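Local coordinates for interphotoreceptor retinoid-binding protein (Xenopus laevis, PDB 1J7X), which probably binds retinoids and carries them between the photoreceptors and the pigment epithelium, at residues A[1-15]-A[32-46]. Residues are numbered along the deposited sequence; the frame is centred on the assembly and turned at random.
Sequences DPSVTHVLHQLCDIL and LPNLDYSTVISEEDI
V4 CG1 and L8 CG, both on helix 2-18, lie opposite their own backbone N, next to the carbonyl carbon (chi1 179° for V4). Y37 sets its ring opposite to its carbonyl carbon (chi1 -60°). These settings bring the three side chains together. V4 CG1 lies 3.5 Å from Y37 CD2 and meets the ring obliquely. L8 lies at about a right angle to the tyrosine, with CD1 3.6 Å from Y37 OH. The hydroxyl donates to L32 O at 2.7 Å (OH to O), tilted 25° from the carbonyl plane. This bond ties Y37 back to L32 within the same segment and holds the hydroxyl end of the ring beside L8.

The other branch of V4, CG2, packs 3.9 Å from V40 CG2 and also touches I46 at the start of helix 43-58. Toward the other end, L32 CD1 rests 3.9 Å from C12 SG and meets L15 CD1 tip to tip at 4.0 Å. L50 of helix 43-58 touches both L32 and Y37. At the N-terminus, I41 CD1 sits 3.4 Å from D1 OD1, while S3 OG donates to D1 OD2 at 2.5 Å.

The loop thus lies along helix 2-18, the first helix of the chain, and leads into helix 43-58. No hydrogen bond crosses between the segments. Apolar packing joins them, and the polar bonds shape each segment from within.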
ATOM      1  N   ASP A   1     -15.512  28.344  22.994  1.00 56.65           N
ATOM      2  CA  ASP A   1     -14.691  28.453  24.242  1.00 56.57           C
ATOM      3  C   ASP A   1     -13.223  28.109  23.956  1.00 55.14           C
ATOM      4  O   ASP A   1     -12.871  27.611  22.852  1.00 54.43           O
ATOM      5  CB  ASP A   1     -15.253  27.573  25.364  1.00 57.95           C
ATOM      6  CG  ASP A   1     -14.997  26.175  25.135  1.00 61.17           C
ATOM      7  OD1 ASP A   1     -15.379  25.708  24.043  1.00 67.98           O
ATOM      8  OD2 ASP A   1     -14.419  25.446  25.959  1.00 65.75           O
ATOM      9  N   PRO A   2     -12.369  28.393  24.937  1.00 52.48           N
ATOM     10  CA  PRO A   2     -10.937  28.152  24.814  1.00 50.44           C
ATOM     11  C   PRO A   2     -10.561  26.762  24.237  1.00 47.91           C
ATOM     12  O   PRO A   2      -9.673  26.687  23.402  1.00 48.46           O
ATOM     13  CB  PRO A   2     -10.439  28.347  26.264  1.00 50.67           C
ATOM     14  CG  PRO A   2     -11.283  29.401  26.783  1.00 52.60           C
ATOM     15  CD  PRO A   2     -12.695  28.976  26.256  1.00 53.19           C
ATOM     16  N   SER A   3     -11.228  25.693  24.635  1.00 44.81           N
ATOM     17  CA  SER A   3     -10.866  24.368  24.117  1.00 42.56           C
ATOM     18  C   SER A   3     -11.008  24.287  22.571  1.00 39.86           C
ATOM     19  O   SER A   3     -10.255  23.654  21.896  1.00 36.39           O
ATOM     20  CB  SER A   3     -11.743  23.302  24.797  1.00 44.30           C
ATOM     21  OG  SER A   3     -13.127  23.660  24.680  1.00 47.58           O
ATOM     22  N   VAL A   4     -11.967  24.972  21.998  1.00 37.18           N
ATOM     23  CA  VAL A   4     -12.068  24.972  20.564  1.00 39.62           C
ATOM     24  C   VAL A   4     -10.904  25.716  19.929  1.00 39.65           C
ATOM     25  O   VAL A   4     -10.278  25.243  18.978  1.00 39.11           O
ATOM     26  CB  VAL A   4     -13.398  25.635  20.091  1.00 40.82           C
ATOM     27  CG1 VAL A   4     -13.490  25.652  18.640  1.00 44.44           C
ATOM     28  CG2 VAL A   4     -14.615  24.913  20.676  1.00 43.72           C
ATOM     29  N   THR A   5     -10.570  26.899  20.442  1.00 39.84           N
ATOM     30  CA  THR A   5      -9.465  27.629  19.831  1.00 40.44           C
ATOM     31  C   THR A   5      -8.127  26.889  20.085  1.00 38.30           C
ATOM     32  O   THR A   5      -7.179  26.967  19.323  1.00 40.22           O
ATOM     33  CB  THR A   5      -9.441  29.109  20.272  1.00 41.13           C
ATOM     34  OG1 THR A   5      -8.974  29.260  21.629  1.00 48.55           O
ATOM     35  CG2 THR A   5     -10.828  29.632  20.307  1.00 40.35           C
ATOM     36  N   HIS A   6      -8.072  26.163  21.159  1.00 36.48           N
ATOM     37  CA  HIS A   6      -6.857  25.442  21.524  1.00 35.21           C
ATOM     38  C   HIS A   6      -6.588  24.391  20.426  1.00 32.76           C
ATOM     39  O   HIS A   6      -5.478  24.290  19.889  1.00 31.54           O
ATOM     40  CB  HIS A   6      -7.047  24.785  22.873  1.00 36.31           C
ATOM     41  CG  HIS A   6      -5.806  24.140  23.421  1.00 40.09           C
ATOM     42  ND1 HIS A   6      -4.634  24.839  23.623  1.00 44.93           N
ATOM     43  CD2 HIS A   6      -5.557  22.873  23.829  1.00 43.94           C
ATOM     44  CE1 HIS A   6      -3.728  24.043  24.156  1.00 48.31           C
ATOM     45  NE2 HIS A   6      -4.253  22.835  24.275  1.00 44.44           N
ATOM     46  N   VAL A   7      -7.646  23.675  20.047  1.00 29.24           N
ATOM     47  CA  VAL A   7      -7.503  22.665  19.010  1.00 28.60           C
ATOM     48  C   VAL A   7      -7.278  23.311  17.682  1.00 28.34           C
ATOM     49  O   VAL A   7      -6.442  22.879  16.937  1.00 27.09           O
ATOM     50  CB  VAL A   7      -8.742  21.768  18.918  1.00 26.86           C
ATOM     51  CG1 VAL A   7      -8.582  20.756  17.769  1.00 31.15           C
ATOM     52  CG2 VAL A   7      -8.892  21.046  20.176  1.00 30.29           C
ATOM     53  N   LEU A   8      -8.075  24.323  17.396  1.00 27.07           N
ATOM     54  CA  LEU A   8      -7.990  25.008  16.123  1.00 27.88           C
ATOM     55  C   LEU A   8      -6.667  25.501  15.842  1.00 24.87           C
ATOM     56  O   LEU A   8      -6.113  25.300  14.719  1.00 27.57           O
ATOM     57  CB  LEU A   8      -9.108  26.089  16.072  1.00 28.55           C
ATOM     58  CG  LEU A   8      -9.118  26.925  14.797  1.00 33.97           C
ATOM     59  CD1 LEU A   8      -9.467  26.085  13.596  1.00 36.21           C
ATOM     60  CD2 LEU A   8     -10.228  28.029  15.049  1.00 36.15           C
ATOM     61  N   HIS A   9      -6.024  26.162  16.822  1.00 25.34           N
ATOM     62  CA  HIS A   9      -4.712  26.767  16.617  1.00 24.53           C
ATOM     63  C   HIS A   9      -3.656  25.666  16.292  1.00 24.74           C
ATOM     64  O   HIS A   9      -2.846  25.773  15.434  1.00 24.69           O
ATOM     65  CB  HIS A   9      -4.281  27.563  17.916  1.00 24.89           C
ATOM     66  CG  HIS A   9      -3.011  28.315  17.785  1.00 25.98           C
ATOM     67  ND1 HIS A   9      -1.944  28.119  18.628  1.00 36.85           N
ATOM     68  CD2 HIS A   9      -2.561  29.119  16.809  1.00 30.25           C
ATOM     69  CE1 HIS A   9      -0.917  28.827  18.203  1.00 34.33           C
ATOM     70  NE2 HIS A   9      -1.279  29.479  17.120  1.00 33.33           N
ATOM     71  N   GLN A  10      -3.705  24.593  17.039  1.00 24.81           N
ATOM     72  CA  GLN A  10      -2.727  23.546  16.836  1.00 26.20           C
ATOM     73  C   GLN A  10      -2.981  22.938  15.427  1.00 24.90           C
ATOM     74  O   GLN A  10      -2.025  22.674  14.660  1.00 28.25           O
ATOM     75  CB  GLN A  10      -2.894  22.536  17.934  1.00 28.02           C
ATOM     76  CG  GLN A  10      -2.472  22.962  19.348  1.00 30.12           C
ATOM     77  CD  GLN A  10      -2.561  21.824  20.424  1.00 27.94           C
ATOM     78  OE1 GLN A  10      -1.893  20.761  20.304  1.00 35.17           O
ATOM     79  NE2 GLN A  10      -3.431  22.019  21.412  1.00 29.51           N
ATOM     80  N   LEU A  11      -4.241  22.701  15.133  1.00 23.45           N
ATOM     81  CA  LEU A  11      -4.615  22.085  13.805  1.00 24.77           C
ATOM     82  C   LEU A  11      -4.068  22.841  12.635  1.00 25.75           C
ATOM     83  O   LEU A  11      -3.324  22.330  11.749  1.00 24.15           O
ATOM     84  CB  LEU A  11      -6.119  21.915  13.695  1.00 23.85           C
ATOM     85  CG  LEU A  11      -6.615  21.447  12.342  1.00 22.90           C
ATOM     86  CD1 LEU A  11      -6.066  20.073  12.040  1.00 25.35           C
ATOM     87  CD2 LEU A  11      -8.107  21.464  12.269  1.00 23.04           C
ATOM     88  N   CYS A  12      -4.328  24.146  12.624  1.00 25.47           N
ATOM     89  CA  CYS A  12      -3.820  24.942  11.527  1.00 27.26           C
ATOM     90  C   CYS A  12      -2.315  24.900  11.422  1.00 28.19           C
ATOM     91  O   CYS A  12      -1.802  24.878  10.319  1.00 30.71           O
ATOM     92  CB  CYS A  12      -4.302  26.407  11.702  1.00 28.34           C
ATOM     93  SG  CYS A  12      -6.020  26.529  11.303  1.00 31.76           S
ATOM     94  N   ASP A  13      -1.633  24.878  12.539  1.00 29.73           N
ATOM     95  CA  ASP A  13      -0.202  24.783  12.514  1.00 33.74           C
ATOM     96  C   ASP A  13       0.229  23.394  11.944  1.00 31.82           C
ATOM     97  O   ASP A  13       1.108  23.297  11.086  1.00 31.24           O
ATOM     98  CB  ASP A  13       0.317  24.962  13.924  1.00 36.09           C
ATOM     99  CG  ASP A  13       1.825  25.024  13.990  1.00 45.68           C
ATOM    100  OD1 ASP A  13       2.419  25.765  13.165  1.00 52.08           O
ATOM    101  OD2 ASP A  13       2.469  24.352  14.871  1.00 53.86           O
ATOM    102  N   ILE A  14      -0.390  22.358  12.462  1.00 29.20           N
ATOM    103  CA  ILE A  14      -0.038  21.031  12.024  1.00 28.12           C
ATOM    104  C   ILE A  14      -0.221  20.933  10.512  1.00 27.01           C
ATOM    105  O   ILE A  14       0.648  20.441   9.844  1.00 28.97           O
ATOM    106  CB  ILE A  14      -0.967  19.991  12.703  1.00 27.72           C
ATOM    107  CG1 ILE A  14      -0.842  19.969  14.247  1.00 28.33           C
ATOM    108  CG2 ILE A  14      -0.724  18.651  12.080  1.00 27.47           C
ATOM    109  CD1 ILE A  14       0.430  19.630  14.715  1.00 40.77           C
ATOM    110  N   LEU A  15      -1.376  21.348   9.999  1.00 25.34           N
ATOM    111  CA  LEU A  15      -1.724  21.295   8.571  1.00 25.94           C
ATOM    112  C   LEU A  15      -0.735  22.063   7.719  1.00 28.66           C
ATOM    113  O   LEU A  15      -0.218  21.542   6.798  1.00 29.01           O
ATOM    114  CB  LEU A  15      -3.108  21.830   8.351  1.00 25.03           C
ATOM    115  CG  LEU A  15      -4.263  21.069   8.939  1.00 22.78           C
ATOM    116  CD1 LEU A  15      -5.533  21.837   8.779  1.00 28.50           C
ATOM    117  CD2 LEU A  15      -4.320  19.719   8.254  1.00 25.00           C
ATOM    118  N   LEU A  32     -11.209  27.641   7.957  1.00 26.12           N
ATOM    119  CA  LEU A  32     -11.279  27.129   9.307  1.00 26.91           C
ATOM    120  C   LEU A  32     -11.581  28.181  10.425  1.00 28.06           C
ATOM    121  O   LEU A  32     -12.364  27.907  11.330  1.00 28.15           O
ATOM    122  CB  LEU A  32     -10.038  26.389   9.639  1.00 26.28           C
ATOM    123  CG  LEU A  32      -9.879  25.063   8.906  1.00 24.58           C
ATOM    124  CD1 LEU A  32      -8.567  24.376   9.201  1.00 28.86           C
ATOM    125  CD2 LEU A  32     -11.081  24.134   9.268  1.00 26.27           C
ATOM    126  N   PRO A  33     -10.952  29.339  10.405  1.00 28.73           N
ATOM    127  CA  PRO A  33     -11.213  30.344  11.408  1.00 30.54           C
ATOM    128  C   PRO A  33     -12.560  30.998  11.206  1.00 31.35           C
ATOM    129  O   PRO A  33     -13.026  31.660  12.092  1.00 31.48           O
ATOM    130  CB  PRO A  33     -10.053  31.339  11.185  1.00 32.00           C
ATOM    131  CG  PRO A  33      -9.042  30.574  10.471  1.00 32.47           C
ATOM    132  CD  PRO A  33      -9.819  29.719   9.559  1.00 30.48           C
ATOM    133  N   ASN A  34     -13.178  30.782  10.072  1.00 31.77           N
ATOM    134  CA  ASN A  34     -14.428  31.406   9.750  1.00 33.15           C
ATOM    135  C   ASN A  34     -15.662  30.626  10.224  1.00 32.96           C
ATOM    136  O   ASN A  34     -16.744  31.150  10.230  1.00 32.09           O
ATOM    137  CB  ASN A  34     -14.470  31.667   8.201  1.00 32.19           C
ATOM    138  CG  ASN A  34     -15.734  32.418   7.729  1.00 35.70           C
ATOM    139  OD1 ASN A  34     -16.025  33.522   8.196  1.00 44.94           O
ATOM    140  ND2 ASN A  34     -16.499  31.791   6.796  1.00 33.52           N
ATOM    141  N   LEU A  35     -15.482  29.364  10.535  1.00 31.15           N
ATOM    142  CA  LEU A  35     -16.594  28.521  10.887  1.00 32.30           C
ATOM    143  C   LEU A  35     -17.291  29.047  12.148  1.00 31.64           C
ATOM    144  O   LEU A  35     -16.752  29.718  12.931  1.00 29.97           O
ATOM    145  CB  LEU A  35     -16.103  27.110  11.136  1.00 33.43           C
ATOM    146  CG  LEU A  35     -15.451  26.350   9.970  1.00 35.98           C
ATOM    147  CD1 LEU A  35     -15.001  24.938  10.474  1.00 39.68           C
ATOM    148  CD2 LEU A  35     -16.369  26.244   8.831  1.00 40.93           C
ATOM    149  N   ASP A  36     -18.526  28.673  12.316  1.00 32.97           N
ATOM    150  CA  ASP A  36     -19.315  28.940  13.460  1.00 36.06           C
ATOM    151  C   ASP A  36     -19.139  27.817  14.511  1.00 37.23           C
ATOM    152  O   ASP A  36     -19.653  26.769  14.324  1.00 36.38           O
ATOM    153  CB  ASP A  36     -20.780  29.022  13.013  1.00 36.47           C
ATOM    154  CG  ASP A  36     -21.720  28.930  14.150  1.00 40.41           C
ATOM    155  OD1 ASP A  36     -21.462  29.564  15.187  1.00 38.19           O
ATOM    156  OD2 ASP A  36     -22.711  28.171  14.096  1.00 49.58           O
ATOM    157  N   TYR A  37     -18.333  28.086  15.516  1.00 41.07           N
ATOM    158  CA  TYR A  37     -18.013  27.237  16.674  1.00 43.82           C
ATOM    159  C   TYR A  37     -18.656  27.688  17.978  1.00 48.04           C
ATOM    160  O   TYR A  37     -17.991  27.771  19.034  1.00 48.55           O
ATOM    161  CB  TYR A  37     -16.557  27.369  17.048  1.00 41.54           C
ATOM    162  CG  TYR A  37     -15.629  26.979  15.971  1.00 40.10           C
ATOM    163  CD1 TYR A  37     -15.003  27.959  15.209  1.00 36.22           C
ATOM    164  CD2 TYR A  37     -15.362  25.612  15.705  1.00 38.00           C
ATOM    165  CE1 TYR A  37     -14.152  27.638  14.227  1.00 37.38           C
ATOM    166  CE2 TYR A  37     -14.508  25.263  14.716  1.00 31.30           C
ATOM    167  CZ  TYR A  37     -13.928  26.263  13.937  1.00 37.33           C
ATOM    168  OH  TYR A  37     -13.007  25.928  12.988  1.00 30.29           O
ATOM    169  N   SER A  38     -19.907  28.060  17.932  1.00 51.91           N
ATOM    170  CA  SER A  38     -20.490  28.389  19.182  1.00 54.77           C
ATOM    171  C   SER A  38     -21.564  27.357  19.366  1.00 56.39           C
ATOM    172  O   SER A  38     -22.513  27.584  20.064  1.00 59.35           O
ATOM    173  CB  SER A  38     -21.063  29.797  19.142  1.00 55.09           C
ATOM    174  OG  SER A  38     -21.920  29.867  18.020  1.00 56.61           O
ATOM    175  N   THR A  39     -21.427  26.200  18.763  1.00 57.79           N
ATOM    176  CA  THR A  39     -22.424  25.157  18.952  1.00 58.63           C
ATOM    177  C   THR A  39     -21.731  23.866  19.511  1.00 58.05           C
ATOM    178  O   THR A  39     -22.370  22.883  19.871  1.00 57.55           O
ATOM    179  CB  THR A  39     -23.088  24.868  17.607  1.00 58.83           C
ATOM    180  OG1 THR A  39     -23.637  26.085  17.057  1.00 62.18           O
ATOM    181  CG2 THR A  39     -24.284  23.868  17.795  1.00 61.42           C
ATOM    182  N   VAL A  40     -20.404  23.879  19.511  1.00 57.35           N
ATOM    183  CA  VAL A  40     -19.609  22.709  19.901  1.00 58.05           C
ATOM    184  C   VAL A  40     -18.851  22.834  21.187  1.00 57.95           C
ATOM    185  O   VAL A  40     -18.015  23.699  21.339  1.00 57.33           O
ATOM    186  CB  VAL A  40     -18.591  22.362  18.808  1.00 58.64           C
ATOM    187  CG1 VAL A  40     -19.316  22.058  17.477  1.00 59.67           C
ATOM    188  CG2 VAL A  40     -17.559  23.472  18.621  1.00 58.37           C
ATOM    189  N   ILE A  41     -19.150  21.930  22.110  1.00 58.65           N
ATOM    190  CA  ILE A  41     -18.521  21.938  23.434  1.00 59.04           C
ATOM    191  C   ILE A  41     -18.254  20.528  23.931  1.00 57.07           C
ATOM    192  O   ILE A  41     -18.782  20.113  24.976  1.00 58.92           O
ATOM    193  CB  ILE A  41     -19.407  22.672  24.475  1.00 59.63           C
ATOM    194  CG1 ILE A  41     -18.661  22.777  25.819  1.00 62.03           C
ATOM    195  CG2 ILE A  41     -20.795  21.981  24.648  1.00 60.07           C
ATOM    196  CD1 ILE A  41     -17.410  23.628  25.759  1.00 65.11           C
ATOM    197  N   SER A  42     -17.472  19.793  23.181  1.00 53.41           N
ATOM    198  CA  SER A  42     -17.102  18.439  23.568  1.00 51.25           C
ATOM    199  C   SER A  42     -16.189  17.931  22.475  1.00 48.86           C
ATOM    200  O   SER A  42     -16.435  18.267  21.338  1.00 47.07           O
ATOM    201  CB  SER A  42     -18.323  17.530  23.660  1.00 51.11           C
ATOM    202  OG  SER A  42     -18.502  16.729  22.491  1.00 52.93           O
ATOM    203  N   GLU A  43     -15.104  17.251  22.836  1.00 45.08           N
ATOM    204  CA  GLU A  43     -14.132  16.768  21.903  1.00 44.66           C
ATOM    205  C   GLU A  43     -14.824  16.062  20.768  1.00 43.03           C
ATOM    206  O   GLU A  43     -14.473  16.217  19.591  1.00 42.80           O
ATOM    207  CB  GLU A  43     -13.128  15.828  22.622  1.00 44.15           C
ATOM    208  CG  GLU A  43     -12.369  16.607  23.688  1.00 47.21           C
ATOM    209  CD  GLU A  43     -11.321  15.781  24.407  1.00 50.19           C
ATOM    210  OE1 GLU A  43     -11.690  14.681  24.901  1.00 57.58           O
ATOM    211  OE2 GLU A  43     -10.180  16.250  24.520  1.00 51.67           O
ATOM    212  N   GLU A  44     -15.808  15.274  21.107  1.00 41.70           N
ATOM    213  CA  GLU A  44     -16.527  14.573  20.077  1.00 41.69           C
ATOM    214  C   GLU A  44     -17.134  15.528  19.059  1.00 38.67           C
ATOM    215  O   GLU A  44     -17.067  15.246  17.832  1.00 35.15           O
ATOM    216  CB  GLU A  44     -17.609  13.662  20.687  1.00 43.52           C
ATOM    217  CG  GLU A  44     -18.318  12.690  19.677  1.00 49.71           C
ATOM    218  CD  GLU A  44     -19.237  11.643  20.353  1.00 58.07           C
ATOM    219  OE1 GLU A  44     -18.730  10.744  21.107  1.00 61.52           O
ATOM    220  OE2 GLU A  44     -20.485  11.712  20.144  1.00 65.92           O
ATOM    221  N   ASP A  45     -17.755  16.603  19.544  1.00 36.32           N
ATOM    222  CA  ASP A  45     -18.366  17.567  18.647  1.00 35.63           C
ATOM    223  C   ASP A  45     -17.313  18.279  17.837  1.00 33.14           C
ATOM    224  O   ASP A  45     -17.511  18.480  16.625  1.00 32.17           O
ATOM    225  CB  ASP A  45     -19.143  18.587  19.418  1.00 34.14           C
ATOM    226  CG  ASP A  45     -20.213  17.980  20.312  1.00 41.52           C
ATOM    227  OD1 ASP A  45     -20.893  16.996  19.913  1.00 43.91           O
ATOM    228  OD2 ASP A  45     -20.470  18.535  21.425  1.00 47.50           O
ATOM    229  N   ILE A  46     -16.213  18.667  18.504  1.00 32.82           N
ATOM    230  CA  ILE A  46     -15.110  19.298  17.787  1.00 32.36           C
ATOM    231  C   ILE A  46     -14.557  18.427  16.678  1.00 31.04           C
ATOM    232  O   ILE A  46     -14.371  18.866  15.551  1.00 26.64           O
ATOM    233  CB  ILE A  46     -13.997  19.661  18.751  1.00 32.67           C
ATOM    234  CG1 ILE A  46     -14.458  20.841  19.610  1.00 38.02           C
ATOM    235  CG2 ILE A  46     -12.811  20.078  18.054  1.00 31.85           C
ATOM    236  CD1 ILE A  46     -15.783  20.664  20.314  1.00 46.07           C
TER